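Local coordinates for MmcR (Streptomyces lavendulae, PDB 3GWZ), which catalyses the transfer of a methyl group from S-adenosyl-L-methionine to the quinone hydroxyl of 6-demethylmitomycins A and B, giving mitomycins A and B, at residues A[71-76]-A[107-112]; A[98-103]-A[113-118]; A[196-201]-A[350-355]; A[302-307]-A[361-366]. All blocks are in the same frame, centred on the assembly; numbering follows the deposited sequence.

Contact 1. Residues A[71-76]-A[107-112]; sequences PRTATA and DDLFAQ
Leu109 and Thr73 meet at the apolar centre, where Leu109 CD2 lies 3.7 Å from Thr73 CG2 and also touches Pro71 CB. The Pro71 ring continues this surface onto the methyl of Ala111, while on the side of the strands that carries Phe110, the methyl of Ala74 approaches Phe110 CE2 obliquely at 4.1 Å. Between these groups runs a short antiparallel ladder: Arg72 and Phe110 form a hydrogen-bonded pair, with Arg72 N to Phe110 O at 3.0 Å and Phe110 N to Arg72 O at 2.9 Å. Ala74 N adds a third bond, 3.2 Å to Asp108 O. Here strand gives way to helix, and Thr73 is the N-cap: with chi1 at 68°, its OG1 is placed to accept from Ala76 N at 2.9 Å. At the polar edge the Asp108 carboxylate covers the Ala74 methyl, its OD2 3.5 Å from Ala74 CB, and forms a salt bridge with Arg89. Arg72 reaches outward to Glu243 of the second subunit. The pairing thus joins strand 72-73, an outer strand of the three-stranded sheet in the dimerisation domain, to central strand 109-111, with helix 85-97 packed against Phe110 through Leu92.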
loop_
_atom_site.group_PDB
_atom_site.type_symbol
_atom_site.label_atom_id
_atom_site.label_comp_id
_atom_site.label_asym_id
_atom_site.label_seq_id
_atom_site.Cartn_x
_atom_site.Cartn_y
_atom_site.Cartn_z
ATOM N N PRO A 71 -6.651 -12.948 6.777
ATOM C CA PRO A 71 -5.682 -13.973 7.185
ATOM C C PRO A 71 -5.245 -14.825 6.001
ATOM O O PRO A 71 -5.992 -14.949 5.028
ATOM C CB PRO A 71 -6.468 -14.837 8.190
ATOM C CG PRO A 71 -7.808 -14.167 8.370
ATOM C CD PRO A 71 -8.024 -13.298 7.176
ATOM N N ARG A 72 -4.040 -15.385 6.079
ATOM C CA ARG A 72 -3.532 -16.288 5.049
ATOM C C ARG A 72 -2.835 -17.457 5.720
ATOM O O ARG A 72 -2.349 -17.337 6.849
ATOM C CB ARG A 72 -2.544 -15.570 4.130
ATOM C CG ARG A 72 -3.085 -14.291 3.500
ATOM C CD ARG A 72 -3.915 -14.561 2.253
ATOM N NE ARG A 72 -4.639 -13.356 1.856
ATOM C CZ ARG A 72 -5.571 -13.303 0.911
ATOM N NH1 ARG A 72 -5.908 -14.396 0.239
ATOM N NH2 ARG A 72 -6.164 -12.151 0.639
ATOM N N THR A 73 -2.783 -18.583 5.028
ATOM C CA THR A 73 -2.129 -19.761 5.569
ATOM C C THR A 73 -0.610 -19.659 5.440
ATOM O O THR A 73 -0.088 -18.958 4.563
ATOM C CB THR A 73 -2.593 -21.041 4.852
ATOM O OG1 THR A 73 -2.120 -21.029 3.501
ATOM C CG2 THR A 73 -4.126 -21.156 4.866
ATOM N N ALA A 74 0.096 -20.363 6.318
ATOM C CA ALA A 74 1.547 -20.471 6.206
ATOM C C ALA A 74 1.913 -21.008 4.822
ATOM O O ALA A 74 2.880 -20.566 4.215
ATOM C CB ALA A 74 2.101 -21.378 7.300
ATOM N N THR A 75 1.127 -21.961 4.323
ATOM C CA THR A 75 1.336 -22.494 2.978
ATOM C C THR A 75 1.336 -21.380 1.940
ATOM O O THR A 75 2.270 -21.260 1.143
ATOM C CB THR A 75 0.250 -23.526 2.592
ATOM O OG1 THR A 75 0.263 -24.609 3.529
ATOM C CG2 THR A 75 0.507 -24.072 1.191
ATOM N N ALA A 76 0.287 -20.565 1.957
ATOM C CA ALA A 76 0.124 -19.503 0.965
ATOM C C ALA A 76 1.194 -18.422 1.123
ATOM O O ALA A 76 1.749 -17.936 0.135
ATOM C CB ALA A 76 -1.260 -18.891 1.067
ATOM N N ASP A 107 -6.973 -23.930 10.739
ATOM C CA ASP A 107 -6.833 -23.871 9.289
ATOM C C ASP A 107 -5.473 -23.330 8.833
ATOM O O ASP A 107 -5.317 -22.897 7.693
ATOM C CB ASP A 107 -7.998 -23.066 8.691
ATOM C CG ASP A 107 -9.342 -23.758 8.898
ATOM O OD1 ASP A 107 -9.547 -24.837 8.308
ATOM O OD2 ASP A 107 -10.175 -23.249 9.670
ATOM N N ASP A 108 -4.491 -23.370 9.728
ATOM C CA ASP A 108 -3.131 -22.931 9.413
ATOM C C ASP A 108 -3.082 -21.435 9.113
ATOM O O ASP A 108 -2.183 -20.959 8.415
ATOM C CB ASP A 108 -2.557 -23.725 8.234
ATOM C CG ASP A 108 -1.042 -23.583 8.118
ATOM O OD1 ASP A 108 -0.385 -23.418 9.168
ATOM O OD2 ASP A 108 -0.506 -23.632 6.986
ATOM N N LEU A 109 -4.039 -20.696 9.658
ATOM C CA LEU A 109 -4.167 -19.270 9.367
ATOM C C LEU A 109 -3.383 -18.355 10.301
ATOM O O LEU A 109 -3.284 -18.599 11.501
ATOM C CB LEU A 109 -5.640 -18.862 9.405
ATOM C CG LEU A 109 -6.485 -19.419 8.265
ATOM C CD1 LEU A 109 -7.950 -19.119 8.528
ATOM C CD2 LEU A 109 -6.030 -18.820 6.944
ATOM N N PHE A 110 -2.842 -17.286 9.730
ATOM C CA PHE A 110 -2.222 -16.225 10.499
ATOM C C PHE A 110 -2.786 -14.887 10.047
ATOM O O PHE A 110 -3.222 -14.757 8.907
ATOM C CB PHE A 110 -0.701 -16.262 10.319
ATOM C CG PHE A 110 -0.065 -17.468 10.927
ATOM C CD1 PHE A 110 0.437 -17.420 12.217
ATOM C CD2 PHE A 110 0.008 -18.658 10.225
ATOM C CE1 PHE A 110 1.025 -18.544 12.792
ATOM C CE2 PHE A 110 0.584 -19.773 10.789
ATOM C CZ PHE A 110 1.091 -19.714 12.078
ATOM N N ALA A 111 -2.783 -13.902 10.940
ATOM C CA ALA A 111 -3.381 -12.600 10.642
ATOM C C ALA A 111 -2.511 -11.443 11.101
ATOM O O ALA A 111 -1.685 -11.587 11.999
ATOM C CB ALA A 111 -4.758 -12.484 11.285
ATOM N N GLN A 112 -2.715 -10.288 10.481
ATOM C CA GLN A 112 -2.111 -9.052 10.945
ATOM C C GLN A 112 -2.608 -8.754 12.343
ATOM O O GLN A 112 -3.763 -9.022 12.650
ATOM C CB GLN A 112 -2.554 -7.902 10.045
ATOM C CG GLN A 112 -1.603 -6.722 10.018
ATOM C CD GLN A 112 -0.430 -6.994 9.111
ATOM O OE1 GLN A 112 0.542 -7.649 9.505
ATOM N NE2 GLN A 112 -0.516 -6.509 7.878
#

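Contact 2. Residues A[98-103]-A[113-118]; sequences VGVFDD and NALSAV
Asn113, at the start of the short, weakly bonded helix about 114-117, reaches to the backbone of Gly99 and Phe101 and to the side chain of Asp102, combining a capping box with bonds to the Schellman motif that ends helix 85-97. Its chi1 of 66° tucks CG between its own backbone N and carbonyl carbon, which brings the amide back over the helix start. OD1 serves two donors there: Ser116 N at 2.9 Å, almost straight (171° at the hydrogen), and Phe101 N at 3.0 Å, which comes from above the plane of the side-chain carbonyl. The other half of the box is the bond from Asn113 N to Ser116 OG, and that hydroxyl is also bonded to Gln112 OE1.

The amide nitrogen, ND2, donates to Gly99 O at 2.8 Å and to Asp102 OD1 at 3.2 Å. The Asp102 carboxylate is turned nearly perpendicular to the amide, 83° between planes, and is met from above its own plane. These bonds at both ends of the amide fix its rotation. Gly99, the C-prime residue, has a positive phi; Leu115 CD1 leans against its carbonyl oxygen. Leu115 also packs on Thr41 of the third subunit, whereas Phe101 packs on Leu92 and Leu95 of helix 85-97 in its own chain. Over one face of the Phe101 ring sits Ser116 CB, a CH-pi contact 3.7 Å from the centroid.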
loop_
_atom_site.group_PDB
_atom_site.type_symbol
_atom_site.label_atom_id
_atom_site.label_comp_id
_atom_site.label_asym_id
_atom_site.label_seq_id
_atom_site.Cartn_x
_atom_site.Cartn_y
_atom_site.Cartn_z
ATOM N N VAL A 98 5.190 -14.339 20.622
ATOM C CA VAL A 98 5.728 -13.160 21.291
ATOM C C VAL A 98 4.994 -11.885 20.878
ATOM O O VAL A 98 5.486 -10.774 21.105
ATOM C CB VAL A 98 7.257 -13.013 21.100
ATOM C CG1 VAL A 98 7.982 -14.212 21.715
ATOM C CG2 VAL A 98 7.604 -12.853 19.635
ATOM N N GLY A 99 3.816 -12.044 20.280
ATOM C CA GLY A 99 2.930 -10.906 20.054
ATOM C C GLY A 99 2.916 -10.309 18.652
ATOM O O GLY A 99 2.154 -9.379 18.378
ATOM N N VAL A 100 3.751 -10.830 17.759
ATOM C CA VAL A 100 3.842 -10.285 16.407
ATOM C C VAL A 100 3.107 -11.199 15.430
ATOM O O VAL A 100 3.487 -12.357 15.260
ATOM C CB VAL A 100 5.314 -10.130 15.969
ATOM C CG1 VAL A 100 5.399 -9.579 14.545
ATOM C CG2 VAL A 100 6.047 -9.226 16.937
ATOM N N PHE A 101 2.073 -10.656 14.779
ATOM C CA PHE A 101 1.069 -11.442 14.053
ATOM C C PHE A 101 0.211 -12.211 15.060
ATOM O O PHE A 101 0.652 -12.485 16.172
ATOM C CB PHE A 101 1.681 -12.450 13.068
ATOM C CG PHE A 101 2.583 -11.841 12.026
ATOM C CD1 PHE A 101 3.948 -12.106 12.036
ATOM C CD2 PHE A 101 2.070 -11.038 11.023
ATOM C CE1 PHE A 101 4.786 -11.569 11.087
ATOM C CE2 PHE A 101 2.900 -10.495 10.061
ATOM C CZ PHE A 101 4.268 -10.759 10.093
ATOM N N ASP A 102 -1.010 -12.556 14.660
ATOM C CA ASP A 102 -1.868 -13.450 15.441
ATOM C C ASP A 102 -1.893 -14.830 14.787
ATOM O O ASP A 102 -2.024 -14.951 13.569
ATOM C CB ASP A 102 -3.309 -12.913 15.511
ATOM C CG ASP A 102 -3.494 -11.816 16.556
ATOM O OD1 ASP A 102 -2.655 -11.689 17.478
ATOM O OD2 ASP A 102 -4.503 -11.080 16.456
ATOM N N ASP A 103 -1.761 -15.872 15.596
ATOM C CA ASP A 103 -1.967 -17.236 15.124
ATOM C C ASP A 103 -3.443 -17.554 15.372
ATOM O O ASP A 103 -3.875 -17.583 16.515
ATOM C CB ASP A 103 -1.067 -18.195 15.915
ATOM C CG ASP A 103 -1.250 -19.648 15.509
ATOM O OD1 ASP A 103 -2.291 -19.988 14.907
ATOM O OD2 ASP A 103 -0.348 -20.457 15.803
ATOM N N ASN A 113 -1.744 -8.201 13.186
ATOM C CA ASN A 113 -2.191 -7.565 14.426
ATOM C C ASN A 113 -1.531 -6.207 14.619
ATOM O O ASN A 113 -0.825 -5.732 13.731
ATOM C CB ASN A 113 -2.003 -8.467 15.659
ATOM C CG ASN A 113 -0.537 -8.738 15.992
ATOM O OD1 ASN A 113 0.389 -8.216 15.353
ATOM N ND2 ASN A 113 -0.325 -9.569 17.005
ATOM N N ALA A 114 -1.767 -5.590 15.774
ATOM C CA ALA A 114 -1.275 -4.242 16.060
ATOM C C ALA A 114 0.240 -4.146 15.916
ATOM O O ALA A 114 0.766 -3.176 15.373
ATOM C CB ALA A 114 -1.696 -3.814 17.466
ATOM N N LEU A 115 0.946 -5.156 16.408
ATOM C CA LEU A 115 2.402 -5.145 16.328
ATOM C C LEU A 115 2.901 -5.405 14.919
ATOM O O LEU A 115 3.789 -4.703 14.444
ATOM C CB LEU A 115 3.032 -6.131 17.315
ATOM C CG LEU A 115 2.818 -5.819 18.798
ATOM C CD1 LEU A 115 3.761 -6.661 19.642
ATOM C CD2 LEU A 115 3.025 -4.333 19.088
ATOM N N SER A 116 2.340 -6.399 14.239
ATOM C CA SER A 116 2.804 -6.682 12.892
ATOM C C SER A 116 2.442 -5.543 11.937
ATOM O O SER A 116 3.139 -5.308 10.953
ATOM C CB SER A 116 2.296 -8.031 12.380
ATOM O OG SER A 116 0.925 -7.987 12.038
ATOM N N ALA A 117 1.366 -4.822 12.241
ATOM C CA ALA A 117 0.938 -3.716 11.386
ATOM C C ALA A 117 1.957 -2.561 11.314
ATOM O O ALA A 117 2.069 -1.892 10.290
ATOM C CB ALA A 117 -0.436 -3.199 11.823
ATOM N N VAL A 118 2.701 -2.327 12.387
ATOM C CA VAL A 118 3.671 -1.233 12.377
ATOM C C VAL A 118 4.892 -1.583 11.519
ATOM O O VAL A 118 5.757 -0.747 11.292
ATOM C CB VAL A 118 4.116 -0.823 13.802
ATOM C CG1 VAL A 118 2.912 -0.491 14.667
ATOM C CG2 VAL A 118 4.931 -1.913 14.440
#

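Contact 3. Residues A[196-201]-A[350-355]; sequences AAYDFS and VERSLP
The Tyr198 ring meets Leu354 at its edge: Leu354 CD1 lies near the ring plane, 3.8 Å from Tyr198 CD1. That same methyl covers one face of the Arg352 guanidinium, 3.9 Å off its plane and nearer the border than the middle, so it sits in the corner between ring edge and guanidinium face. Tyr198 in turn places CD2 over the centre of one face of the Phe200 ring. With CG of Tyr198 anti to the backbone N (chi1 -171°), the ring is directed to the sheet, where its hydroxyl bonds Glu365. Arg352 approaches the ring obliquely, NH2 being 4.3 Å from Tyr198 CE1, while its NE is salt-bridged to Glu365 on strand 361-368. A water spans the gap, accepting from Asp199 N at 3.2 Å and, weakly, from Arg352 NH2. Ala197 CB rests 3.9 Å from Pro355 O. The bond from Ser201 N to Asp199 OD1 makes an Asx turn; Ser201 OG donates to it from the same face. The contact sets the end of helix 173-197 against edge strand 348-355 of the methyltransferase sheet, where a classic beta bulge puts two residues, Glu351 and Arg352, opposite the single Glu365.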
loop_
_atom_site.group_PDB
_atom_site.type_symbol
_atom_site.label_atom_id
_atom_site.label_comp_id
_atom_site.label_asym_id
_atom_site.label_seq_id
_atom_site.Cartn_x
_atom_site.Cartn_y
_atom_site.Cartn_z
ATOM N N ALA A 196 8.509 24.250 14.270
ATOM C CA ALA A 196 7.528 24.813 15.183
ATOM C C ALA A 196 8.190 25.322 16.458
ATOM O O ALA A 196 7.610 26.126 17.185
ATOM C CB ALA A 196 6.456 23.778 15.509
ATOM N N ALA A 197 9.406 24.856 16.723
ATOM C CA ALA A 197 10.075 25.154 17.990
ATOM C C ALA A 197 11.070 26.307 17.908
ATOM O O ALA A 197 11.549 26.795 18.931
ATOM C CB ALA A 197 10.759 23.903 18.539
ATOM N N TYR A 198 11.385 26.745 16.698
ATOM C CA TYR A 198 12.359 27.813 16.530
ATOM C C TYR A 198 11.823 28.888 15.602
ATOM O O TYR A 198 11.329 28.594 14.512
ATOM C CB TYR A 198 13.686 27.270 15.983
ATOM C CG TYR A 198 14.805 28.288 15.990
ATOM C CD1 TYR A 198 15.599 28.467 17.119
ATOM C CD2 TYR A 198 15.071 29.064 14.870
ATOM C CE1 TYR A 198 16.616 29.394 17.136
ATOM C CE2 TYR A 198 16.082 29.991 14.874
ATOM C CZ TYR A 198 16.857 30.157 16.012
ATOM O OH TYR A 198 17.878 31.079 16.023
ATOM N N ASP A 199 11.938 30.139 16.039
ATOM C CA ASP A 199 11.463 31.274 15.260
ATOM C C ASP A 199 12.473 31.690 14.193
ATOM O O ASP A 199 13.435 32.398 14.480
ATOM C CB ASP A 199 11.163 32.451 16.189
ATOM C CG ASP A 199 10.403 33.567 15.493
ATOM O OD1 ASP A 199 10.289 33.526 14.248
ATOM O OD2 ASP A 199 9.921 34.485 16.194
ATOM N N PHE A 200 12.238 31.256 12.957
ATOM C CA PHE A 200 13.135 31.561 11.843
ATOM C C PHE A 200 12.743 32.854 11.125
ATOM O O PHE A 200 13.316 33.174 10.082
ATOM C CB PHE A 200 13.120 30.427 10.805
ATOM C CG PHE A 200 13.717 29.121 11.292
ATOM C CD1 PHE A 200 15.060 28.849 11.102
ATOM C CD2 PHE A 200 12.926 28.169 11.907
ATOM C CE1 PHE A 200 15.617 27.651 11.541
ATOM C CE2 PHE A 200 13.468 26.970 12.345
ATOM C CZ PHE A 200 14.822 26.716 12.158
ATOM N N SER A 201 11.759 33.582 11.659
ATOM C CA SER A 201 11.172 34.717 10.930
ATOM C C SER A 201 12.165 35.833 10.594
ATOM O O SER A 201 11.933 36.629 9.681
ATOM C CB SER A 201 9.974 35.295 11.689
ATOM O OG SER A 201 10.385 35.835 12.933
ATOM N N VAL A 350 27.365 28.643 23.263
ATOM C CA VAL A 350 25.950 28.337 23.353
ATOM C C VAL A 350 25.165 29.548 23.828
ATOM O O VAL A 350 25.490 30.142 24.856
ATOM C CB VAL A 350 25.692 27.167 24.318
ATOM C CG1 VAL A 350 24.192 26.898 24.442
ATOM C CG2 VAL A 350 26.432 25.923 23.845
ATOM N N GLU A 351 24.130 29.906 23.077
ATOM C CA GLU A 351 23.240 30.987 23.468
ATOM C C GLU A 351 22.130 30.416 24.341
ATOM O O GLU A 351 21.844 30.927 25.421
ATOM C CB GLU A 351 22.647 31.663 22.234
ATOM C CG GLU A 351 22.081 33.047 22.492
ATOM C CD GLU A 351 23.164 34.108 22.609
ATOM O OE1 GLU A 351 24.319 33.753 22.940
ATOM O OE2 GLU A 351 22.856 35.298 22.369
ATOM N N ARG A 352 21.507 29.345 23.868
ATOM C CA ARG A 352 20.490 28.659 24.649
ATOM C C ARG A 352 20.188 27.306 24.031
ATOM O O ARG A 352 20.604 27.022 22.907
ATOM C CB ARG A 352 19.215 29.501 24.745
ATOM C CG ARG A 352 18.572 29.805 23.410
ATOM C CD ARG A 352 17.570 30.942 23.536
ATOM N NE ARG A 352 17.182 31.472 22.232
ATOM C CZ ARG A 352 15.955 31.399 21.724
ATOM N NH1 ARG A 352 14.982 30.822 22.415
ATOM N NH2 ARG A 352 15.699 31.913 20.527
ATOM N N SER A 353 19.482 26.463 24.774
ATOM C CA SER A 353 19.057 25.176 24.249
ATOM C C SER A 353 17.562 25.027 24.456
ATOM O O SER A 353 17.039 25.343 25.526
ATOM C CB SER A 353 19.830 24.019 24.893
ATOM O OG SER A 353 19.340 23.720 26.186
ATOM N N LEU A 354 16.882 24.555 23.417
ATOM C CA LEU A 354 15.428 24.483 23.397
ATOM C C LEU A 354 14.956 23.043 23.244
ATOM O O LEU A 354 15.623 22.224 22.602
ATOM C CB LEU A 354 14.892 25.320 22.232
ATOM C CG LEU A 354 15.504 26.718 22.144
ATOM C CD1 LEU A 354 15.392 27.295 20.740
ATOM C CD2 LEU A 354 14.848 27.631 23.171
ATOM N N PRO A 355 13.795 22.729 23.831
ATOM C CA PRO A 355 13.225 21.389 23.699
ATOM C C PRO A 355 12.699 21.189 22.288
ATOM O O PRO A 355 12.322 22.145 21.617
ATOM C CB PRO A 355 12.068 21.401 24.701
ATOM C CG PRO A 355 11.686 22.824 24.826
ATOM C CD PRO A 355 12.920 23.643 24.583
HETATM O O HOH W 1 12.836 30.713 19.051
#

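Contact 4. Residues A[302-307]-A[361-366]; sequences RLLVID and VRIVEI
Ile366 packs against Val305 and Leu303 on one face of the strand pair: its CD1 lies over Val305 CB at 3.9 Å, while its CB meets Leu303 CB at 4.1 Å. Beside them, Val364 stands across from Val305. The other face is built from interdigitated branches: with Leu304 CG anti to its carbonyl carbon (chi1 -52°), CD2 falls between Ile363 CG2 and Glu365 CB, at 4.1 and 3.9 Å. Ile306 CG2 similarly settles against Val361 CG1 at 3.9 Å, its CG1 facing that of Ile363. Toward one end, the bent Arg302 chain brings CG and CD up to Glu365 OE2; the charged NE remains 4.0 Å from Glu365 OE2, beyond a salt bridge, in a carboxylate held by Arg352 and Tyr198. Six backbone bonds hold the antiparallel ladder, among them Val364 N to Val305 O at 2.9 Å. At the other end Asp307 OD1 bonds His276, and its carboxylate lies close to His279, the inferred proton acceptor. This is the antiparallel end of the class I methyltransferase sheet, where strand 361-368 inserts between 302-308 and 348-355 beside the active site.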
loop_
_atom_site.group_PDB
_atom_site.type_symbol
_atom_site.label_atom_id
_atom_site.label_comp_id
_atom_site.label_asym_id
_atom_site.label_seq_id
_atom_site.Cartn_x
_atom_site.Cartn_y
_atom_site.Cartn_z
ATOM N N ARG A 302 23.402 32.540 13.264
ATOM C CA ARG A 302 23.161 31.565 14.313
ATOM C C ARG A 302 23.373 30.147 13.783
ATOM O O ARG A 302 23.099 29.864 12.615
ATOM C CB ARG A 302 21.749 31.723 14.892
ATOM C CG ARG A 302 21.543 32.998 15.715
ATOM C CD ARG A 302 22.509 33.046 16.890
ATOM N NE ARG A 302 22.272 34.187 17.774
ATOM C CZ ARG A 302 22.964 35.322 17.742
ATOM N NH1 ARG A 302 23.941 35.489 16.858
ATOM N NH2 ARG A 302 22.672 36.296 18.596
ATOM N N LEU A 303 23.890 29.271 14.639
ATOM C CA LEU A 303 24.025 27.858 14.307
ATOM C C LEU A 303 23.120 27.064 15.231
ATOM O O LEU A 303 23.130 27.283 16.448
ATOM C CB LEU A 303 25.472 27.394 14.489
ATOM C CG LEU A 303 25.714 25.878 14.499
ATOM C CD1 LEU A 303 25.307 25.259 13.172
ATOM C CD2 LEU A 303 27.182 25.579 14.790
ATOM N N LEU A 304 22.318 26.173 14.652
ATOM C CA LEU A 304 21.494 25.266 15.439
ATOM C C LEU A 304 22.046 23.850 15.355
ATOM O O LEU A 304 21.895 23.174 14.340
ATOM C CB LEU A 304 20.043 25.258 14.948
ATOM C CG LEU A 304 19.347 26.614 14.805
ATOM C CD1 LEU A 304 17.883 26.406 14.418
ATOM C CD2 LEU A 304 19.464 27.424 16.093
ATOM N N VAL A 305 22.692 23.404 16.423
ATOM C CA VAL A 305 23.070 22.016 16.517
ATOM C C VAL A 305 21.849 21.263 17.041
ATOM O O VAL A 305 21.381 21.512 18.143
ATOM C CB VAL A 305 24.287 21.812 17.440
ATOM C CG1 VAL A 305 24.480 20.321 17.715
ATOM C CG2 VAL A 305 25.532 22.390 16.790
ATOM N N ILE A 306 21.311 20.367 16.224
ATOM C CA ILE A 306 20.099 19.649 16.588
ATOM C C ILE A 306 20.440 18.179 16.770
ATOM O O ILE A 306 20.720 17.472 15.807
ATOM C CB ILE A 306 19.009 19.847 15.518
ATOM C CG1 ILE A 306 18.760 21.351 15.326
ATOM C CG2 ILE A 306 17.723 19.123 15.908
ATOM C CD1 ILE A 306 17.923 21.697 14.106
ATOM N N ASP A 307 20.463 17.720 18.012
ATOM C CA ASP A 307 20.909 16.349 18.238
ATOM C C ASP A 307 20.365 15.769 19.532
ATOM O O ASP A 307 19.656 16.444 20.287
ATOM C CB ASP A 307 22.445 16.258 18.185
ATOM C CG ASP A 307 22.935 15.145 17.255
ATOM O OD1 ASP A 307 22.285 14.077 17.212
ATOM O OD2 ASP A 307 23.966 15.336 16.564
ATOM N N VAL A 361 16.064 14.736 21.853
ATOM C CA VAL A 361 16.476 15.740 20.877
ATOM C C VAL A 361 16.320 17.144 21.437
ATOM O O VAL A 361 15.278 17.485 21.988
ATOM C CB VAL A 361 15.667 15.664 19.578
ATOM C CG1 VAL A 361 16.171 16.733 18.604
ATOM C CG2 VAL A 361 15.774 14.282 18.961
ATOM N N ARG A 362 17.354 17.962 21.286
ATOM C CA ARG A 362 17.257 19.367 21.669
ATOM C C ARG A 362 17.826 20.241 20.568
ATOM O O ARG A 362 18.607 19.773 19.740
ATOM C CB ARG A 362 17.983 19.639 22.995
ATOM C CG ARG A 362 17.229 19.126 24.222
ATOM C CD ARG A 362 17.809 19.654 25.528
ATOM N NE ARG A 362 17.456 21.050 25.794
ATOM C CZ ARG A 362 16.303 21.442 26.333
ATOM N NH1 ARG A 362 15.374 20.551 26.649
ATOM N NH2 ARG A 362 16.070 22.729 26.550
ATOM N N ILE A 363 17.421 21.508 20.556
ATOM C CA ILE A 363 17.982 22.479 19.632
ATOM C C ILE A 363 18.954 23.343 20.419
ATOM O O ILE A 363 18.548 24.035 21.344
ATOM C CB ILE A 363 16.888 23.391 19.030
ATOM C CG1 ILE A 363 15.903 22.573 18.200
ATOM C CG2 ILE A 363 17.517 24.493 18.166
ATOM C CD1 ILE A 363 14.563 23.263 17.992
ATOM N N VAL A 364 20.236 23.289 20.075
ATOM C CA VAL A 364 21.207 24.135 20.741
ATOM C C VAL A 364 21.534 25.322 19.842
ATOM O O VAL A 364 22.152 25.161 18.792
ATOM C CB VAL A 364 22.478 23.360 21.106
ATOM C CG1 VAL A 364 23.428 24.244 21.909
ATOM C CG2 VAL A 364 22.115 22.116 21.910
ATOM N N GLU A 365 21.088 26.511 20.245
ATOM C CA GLU A 365 21.332 27.717 19.465
ATOM C C GLU A 365 22.683 28.314 19.832
ATOM O O GLU A 365 22.967 28.554 21.006
ATOM C CB GLU A 365 20.230 28.753 19.691
ATOM C CG GLU A 365 20.481 30.057 18.929
ATOM C CD GLU A 365 19.451 31.130 19.239
ATOM O OE1 GLU A 365 19.061 31.254 20.417
ATOM O OE2 GLU A 365 19.039 31.849 18.305
ATOM N N ILE A 366 23.495 28.576 18.813
ATOM C CA ILE A 366 24.905 28.900 18.991
ATOM C C ILE A 366 25.298 30.145 18.183
ATOM O O ILE A 366 24.803 30.363 17.073
ATOM C CB ILE A 366 25.777 27.686 18.571
ATOM C CG1 ILE A 366 25.537 26.510 19.522
ATOM C CG2 ILE A 366 27.248 28.048 18.502
ATOM C CD1 ILE A 366 25.641 25.152 18.851
#

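From the N terminus, contact 1 closes a loop from strand 72-73 through helix 85-97 to strand 109-111. Contact 2 crosses it: residues 98-103 lie within that loop and 113-118 beyond it. The two meet where strand 109-111 pairs with 102-103, tying the small dimerisation sheet to its flanking helices. Both are complete before the chain enters the catalytic domain, their centres about 38 to 51 Å from those of the later contacts. Contact 3 spans most of that domain, from the end of helix 173-197 to strand 348-355; contact 4 crosses it, pairing strand 302-308 with 361-368. Glu365 joins both, facing Arg352 on the neighbouring strand and Tyr198 in the loop after helix 173-197.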